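Local coordinates for CRISPR-associated protein, Cse2 family (Meiothermus ruber, PDB 3WA8) that is a CasB (Cse2) subunit of the type I-E CRISPR system that probably binds G-rich crRNA sequences and helps stabilise the R-loop, at residues L118-S123 against V149-S154. Sequence-based numbering, arbitrary orientation.
Sequences LARDQS and VQLIES
The guanidinium nitrogen NH2 of R120 reaches residues 151-154 of helix 141-154 and meets two carbons there, L151 CD2 at 3.8 Å and S154 CB at 3.9 Å. Both lie oblique to the guanidinium plane. The S154 hydroxyl does not take the nitrogen as a hydrogen-bond partner: OG stays 4.4 Å from R120 NH2. R120 gets this far because its chain runs extended from CG to NE (chi2 -154°, chi3 -152°), and it crosses the L151 side chain at about a right angle. S154 N is shared between Q150 O (3.2 Å) and L151 O (3.0 Å), and the helical backbone puts the L151 and S154 side chains on the same side, toward R120.

R120 is the first residue to leave helical geometry after helix 109-119. The chain then turns through D121 and Q122, both with positive phi, to S123, whose OG caps helix 124-135 at I126 N. I126 and Q155 also touch the R120 side chain, while L151 packs on L116 and R129. With 86 Å² buried, this is a small surface contact in an all-helical fold: the probably charged guanidinium meets only carbon in residues 149-154, so the touch is weak and unlikely by itself to fix its orientation.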
loop_
_atom_site.group_PDB
_atom_site.type_symbol
_atom_site.label_atom_id
_atom_site.label_comp_id
_atom_site.label_asym_id
_atom_site.label_seq_id
_atom_site.Cartn_x
_atom_site.Cartn_y
_atom_site.Cartn_z
ATOM N N LEU A 118 -4.337 17.221 1.294
ATOM C CA LEU A 118 -5.241 18.228 1.864
ATOM C C LEU A 118 -4.859 18.595 3.290
ATOM O O LEU A 118 -5.026 19.738 3.706
ATOM C CB LEU A 118 -6.693 17.753 1.821
ATOM C CG LEU A 118 -7.362 17.580 0.451
ATOM C CD1 LEU A 118 -8.394 16.476 0.508
ATOM C CD2 LEU A 118 -7.992 18.862 -0.078
ATOM N N ALA A 119 -4.346 17.623 4.032
ATOM C CA ALA A 119 -3.853 17.858 5.388
ATOM C C ALA A 119 -2.677 18.844 5.407
ATOM O O ALA A 119 -2.483 19.554 6.387
ATOM C CB ALA A 119 -3.463 16.534 6.058
ATOM N N ARG A 120 -1.906 18.897 4.323
ATOM C CA ARG A 120 -0.747 19.787 4.246
ATOM C C ARG A 120 -0.987 20.998 3.364
ATOM O O ARG A 120 -0.092 21.402 2.618
ATOM C CB ARG A 120 0.470 19.035 3.722
ATOM C CG ARG A 120 1.130 18.128 4.720
ATOM C CD ARG A 120 2.576 17.972 4.347
ATOM N NE ARG A 120 3.084 16.692 4.805
ATOM C CZ ARG A 120 3.530 16.460 6.037
ATOM N NH1 ARG A 120 3.544 17.452 6.936
ATOM N NH2 ARG A 120 3.967 15.238 6.368
ATOM N N ASP A 121 -2.189 21.569 3.445
ATOM C CA ASP A 121 -2.543 22.788 2.707
ATOM C C ASP A 121 -2.564 22.680 1.204
ATOM O O ASP A 121 -2.275 23.663 0.522
ATOM C CB ASP A 121 -1.598 23.920 3.062
ATOM C CG ASP A 121 -2.170 24.808 4.068
ATOM O OD1 ASP A 121 -2.470 24.299 5.171
ATOM O OD2 ASP A 121 -2.340 26.000 3.747
ATOM N N GLN A 122 -2.915 21.508 0.684
ATOM C CA GLN A 122 -2.890 21.276 -0.766
ATOM C C GLN A 122 -1.478 21.534 -1.280
ATOM O O GLN A 122 -1.285 22.297 -2.235
ATOM C CB GLN A 122 -3.897 22.174 -1.502
ATOM C CG GLN A 122 -5.217 22.384 -0.777
ATOM C CD GLN A 122 -6.302 22.869 -1.700
ATOM O OE1 GLN A 122 -6.706 24.034 -1.641
ATOM N NE2 GLN A 122 -6.776 21.983 -2.580
ATOM N N SER A 123 -0.507 20.894 -0.626
ATOM C CA SER A 123 0.913 21.149 -0.845
ATOM C C SER A 123 1.364 20.598 -2.171
ATOM O O SER A 123 1.288 19.391 -2.406
ATOM C CB SER A 123 1.751 20.532 0.277
ATOM O OG SER A 123 2.838 19.770 -0.239
ATOM N N VAL A 149 4.226 6.264 1.780
ATOM C CA VAL A 149 3.694 5.634 2.988
ATOM C C VAL A 149 4.252 6.312 4.231
ATOM O O VAL A 149 3.513 6.677 5.146
ATOM C CB VAL A 149 4.020 4.132 3.041
ATOM C CG1 VAL A 149 3.683 3.547 4.367
ATOM C CG2 VAL A 149 3.240 3.398 1.984
ATOM N N GLN A 150 5.559 6.490 4.262
ATOM C CA GLN A 150 6.170 7.248 5.327
ATOM C C GLN A 150 5.523 8.629 5.513
ATOM O O GLN A 150 5.201 9.020 6.637
ATOM C CB GLN A 150 7.639 7.420 5.025
ATOM C CG GLN A 150 8.515 6.434 5.699
ATOM C CD GLN A 150 9.541 7.182 6.490
ATOM O OE1 GLN A 150 9.521 8.422 6.516
ATOM N NE2 GLN A 150 10.450 6.458 7.146
ATOM N N LEU A 151 5.336 9.376 4.419
ATOM C CA LEU A 151 4.705 10.672 4.552
ATOM C C LEU A 151 3.295 10.515 5.070
ATOM O O LEU A 151 2.937 11.150 6.059
ATOM C CB LEU A 151 4.741 11.470 3.258
ATOM C CG LEU A 151 6.049 12.217 3.012
ATOM C CD1 LEU A 151 6.002 12.900 1.673
ATOM C CD2 LEU A 151 6.311 13.216 4.092
ATOM N N ILE A 152 2.518 9.656 4.425
ATOM C CA ILE A 152 1.172 9.365 4.873
ATOM C C ILE A 152 1.080 9.055 6.379
ATOM O O ILE A 152 0.172 9.552 7.060
ATOM C CB ILE A 152 0.593 8.198 4.090
ATOM C CG1 ILE A 152 0.411 8.597 2.637
ATOM C CG2 ILE A 152 -0.739 7.772 4.660
ATOM C CD1 ILE A 152 0.356 7.440 1.702
ATOM N N GLU A 153 2.023 8.255 6.889
ATOM C CA GLU A 153 2.022 7.792 8.291
ATOM C C GLU A 153 2.345 8.917 9.276
ATOM O O GLU A 153 2.015 8.834 10.446
ATOM C CB GLU A 153 2.998 6.624 8.478
ATOM C CG GLU A 153 2.612 5.326 7.736
ATOM C CD GLU A 153 1.943 4.279 8.618
ATOM O OE1 GLU A 153 1.958 4.417 9.855
ATOM O OE2 GLU A 153 1.422 3.282 8.081
ATOM N N SER A 154 2.983 9.976 8.794
ATOM C CA SER A 154 3.147 11.188 9.575
ATOM C C SER A 154 1.837 11.829 9.951
ATOM O O SER A 154 1.757 12.440 11.008
ATOM C CB SER A 154 3.964 12.229 8.817
ATOM O OG SER A 154 5.320 11.848 8.777
#